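Local coordinates for formimidoylglutamase (Bacillus subtilis, PDB 3M1R), which catalyses the manganese-dependent hydrolysis of N-formimidoyl-L-glutamate to L-glutamate and formamide in histidine degradation, at residues D[43-48]-D[105-110]. Sequence-based numbering, arbitrary orientation.
Sequences IGVPLS and HHIFQT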
loop_
_atom_site.group_PDB
_atom_site.type_symbol
_atom_site.label_atom_id
_atom_site.label_comp_id
_atom_site.label_asym_id
_atom_site.label_seq_id
_atom_site.Cartn_x
_atom_site.Cartn_y
_atom_site.Cartn_z
ATOM N N ILE D 43 19.938 -23.382 4.963
ATOM C CA ILE D 43 20.492 -22.530 6.014
ATOM C C ILE D 43 20.238 -21.047 5.699
ATOM O O ILE D 43 20.439 -20.599 4.571
ATOM C CB ILE D 43 22.004 -22.807 6.243
ATOM C CG1 ILE D 43 22.495 -22.134 7.527
ATOM C CG2 ILE D 43 22.838 -22.353 5.061
ATOM C CD1 ILE D 43 23.913 -22.490 7.852
ATOM N N GLY D 44 19.762 -20.301 6.694
ATOM C CA GLY D 44 19.471 -18.880 6.531
ATOM C C GLY D 44 20.617 -17.987 6.984
ATOM O O GLY D 44 21.339 -18.311 7.943
ATOM N N VAL D 45 20.801 -16.876 6.278
ATOM C CA VAL D 45 21.829 -15.881 6.614
ATOM C C VAL D 45 21.199 -14.490 6.509
ATOM O O VAL D 45 21.332 -13.821 5.487
ATOM C CB VAL D 45 23.026 -15.946 5.650
ATOM C CG1 VAL D 45 24.129 -14.940 6.062
ATOM C CG2 VAL D 45 23.581 -17.361 5.563
ATOM N N PRO D 46 20.484 -14.067 7.559
ATOM C CA PRO D 46 19.686 -12.840 7.552
ATOM C C PRO D 46 20.515 -11.569 7.769
ATOM O O PRO D 46 20.226 -10.825 8.704
ATOM C CB PRO D 46 18.734 -13.034 8.742
ATOM C CG PRO D 46 19.232 -14.260 9.489
ATOM C CD PRO D 46 20.503 -14.703 8.883
ATOM N N LEU D 47 21.520 -11.331 6.932
ATOM C CA LEU D 47 22.333 -10.119 7.018
ATOM C C LEU D 47 21.916 -9.131 5.936
ATOM O O LEU D 47 21.873 -9.474 4.753
ATOM C CB LEU D 47 23.820 -10.456 6.871
ATOM C CG LEU D 47 24.861 -9.329 6.895
ATOM C CD1 LEU D 47 25.067 -8.794 8.296
ATOM C CD2 LEU D 47 26.178 -9.816 6.360
ATOM N N SER D 48 21.613 -7.902 6.334
ATOM C CA SER D 48 21.272 -6.888 5.355
ATOM C C SER D 48 21.767 -5.500 5.736
ATOM O O SER D 48 21.526 -4.537 5.009
ATOM C CB SER D 48 19.756 -6.864 5.096
ATOM O OG SER D 48 19.029 -6.637 6.294
ATOM N N HIS D 105 32.257 -13.081 10.239
ATOM C CA HIS D 105 32.981 -14.170 10.896
ATOM C C HIS D 105 32.034 -15.278 11.363
ATOM O O HIS D 105 32.341 -16.466 11.225
ATOM C CB HIS D 105 33.827 -13.656 12.053
ATOM C CG HIS D 105 35.032 -12.883 11.614
ATOM N ND1 HIS D 105 35.179 -11.533 11.847
ATOM C CD2 HIS D 105 36.139 -13.270 10.935
ATOM C CE1 HIS D 105 36.329 -11.122 11.343
ATOM N NE2 HIS D 105 36.930 -12.156 10.784
ATOM N N HIS D 106 30.882 -14.894 11.910
ATOM C CA HIS D 106 29.868 -15.881 12.250
ATOM C C HIS D 106 29.617 -16.776 11.041
ATOM O O HIS D 106 29.627 -18.007 11.142
ATOM C CB HIS D 106 28.568 -15.206 12.646
ATOM C CG HIS D 106 28.633 -14.482 13.947
ATOM N ND1 HIS D 106 29.752 -14.503 14.758
ATOM C CD2 HIS D 106 27.721 -13.721 14.590
ATOM C CE1 HIS D 106 29.525 -13.784 15.833
ATOM N NE2 HIS D 106 28.297 -13.294 15.766
ATOM N N ILE D 107 29.409 -16.140 9.891
ATOM C CA ILE D 107 29.081 -16.860 8.669
ATOM C C ILE D 107 30.200 -17.794 8.250
ATOM O O ILE D 107 29.962 -18.972 7.989
ATOM C CB ILE D 107 28.762 -15.898 7.514
ATOM C CG1 ILE D 107 27.603 -14.964 7.918
ATOM C CG2 ILE D 107 28.454 -16.684 6.249
ATOM C CD1 ILE D 107 27.299 -13.844 6.925
ATOM N N PHE D 108 31.425 -17.280 8.195
ATOM C CA PHE D 108 32.528 -18.110 7.765
ATOM C C PHE D 108 32.760 -19.285 8.707
ATOM O O PHE D 108 33.026 -20.390 8.261
ATOM C CB PHE D 108 33.825 -17.323 7.608
ATOM C CG PHE D 108 35.007 -18.203 7.319
ATOM C CD1 PHE D 108 36.034 -18.341 8.237
ATOM C CD2 PHE D 108 35.056 -18.941 6.152
ATOM C CE1 PHE D 108 37.115 -19.170 7.979
ATOM C CE2 PHE D 108 36.130 -19.778 5.883
ATOM C CZ PHE D 108 37.162 -19.898 6.799
ATOM N N GLN D 109 32.659 -19.046 10.009
ATOM C CA GLN D 109 32.997 -20.078 10.994
ATOM C C GLN D 109 31.976 -21.188 11.024
ATOM O O GLN D 109 32.331 -22.361 11.154
ATOM C CB GLN D 109 33.061 -19.489 12.396
ATOM C CG GLN D 109 34.384 -18.908 12.791
ATOM C CD GLN D 109 34.343 -18.406 14.216
ATOM O OE1 GLN D 109 34.403 -17.200 14.464
ATOM N NE2 GLN D 109 34.210 -19.331 15.163
ATOM N N THR D 110 30.703 -20.804 10.940
ATOM C CA THR D 110 29.617 -21.755 11.031
ATOM C C THR D 110 29.659 -22.620 9.795
ATOM O O THR D 110 29.621 -23.851 9.873
ATOM C CB THR D 110 28.267 -21.042 11.127
ATOM O OG1 THR D 110 28.227 -20.272 12.335
ATOM C CG2 THR D 110 27.127 -22.042 11.130
#
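Val45 and Leu47 meet Ile107 where helix 100-117 packs on the parallel sheet of the alpha/beta arginase fold, beside strand 39-45 and the turn that follows it. The contact is small, buried and wholly apolar. Ile107 carries it from the helix: its CG1 lies anti to its own carbonyl carbon (chi1 -57°) and the chain runs on extended, bringing the terminal methyl to the strand. There CD1 of Ile107 presses on CG1 of Val45 at 3.5 Å, a tight fit for two methyl groups, and the two side chains cross at about a right angle. Beyond Pro46, the centre of an inverse gamma turn, CD2 of Leu47 approaches the same CD1 of Ile107 more loosely, at 4.2 Å. Ile93 of the neighbouring strand 87-93 touches both Val45 and Ile107. Leu47 leans on Ser131, next in sequence to Asn130, a ligand of one of two bound calcium ions, at a site that probably takes manganese in the working enzyme. Phe9 of a second subunit stacks on the ring of His106 and packs on Thr110. Within the helix, the carbonyl O of His106 accepts from both Thr110 N and Thr110 OG1, which reach it from opposite faces of its plane, OG1 at 2.9 Å.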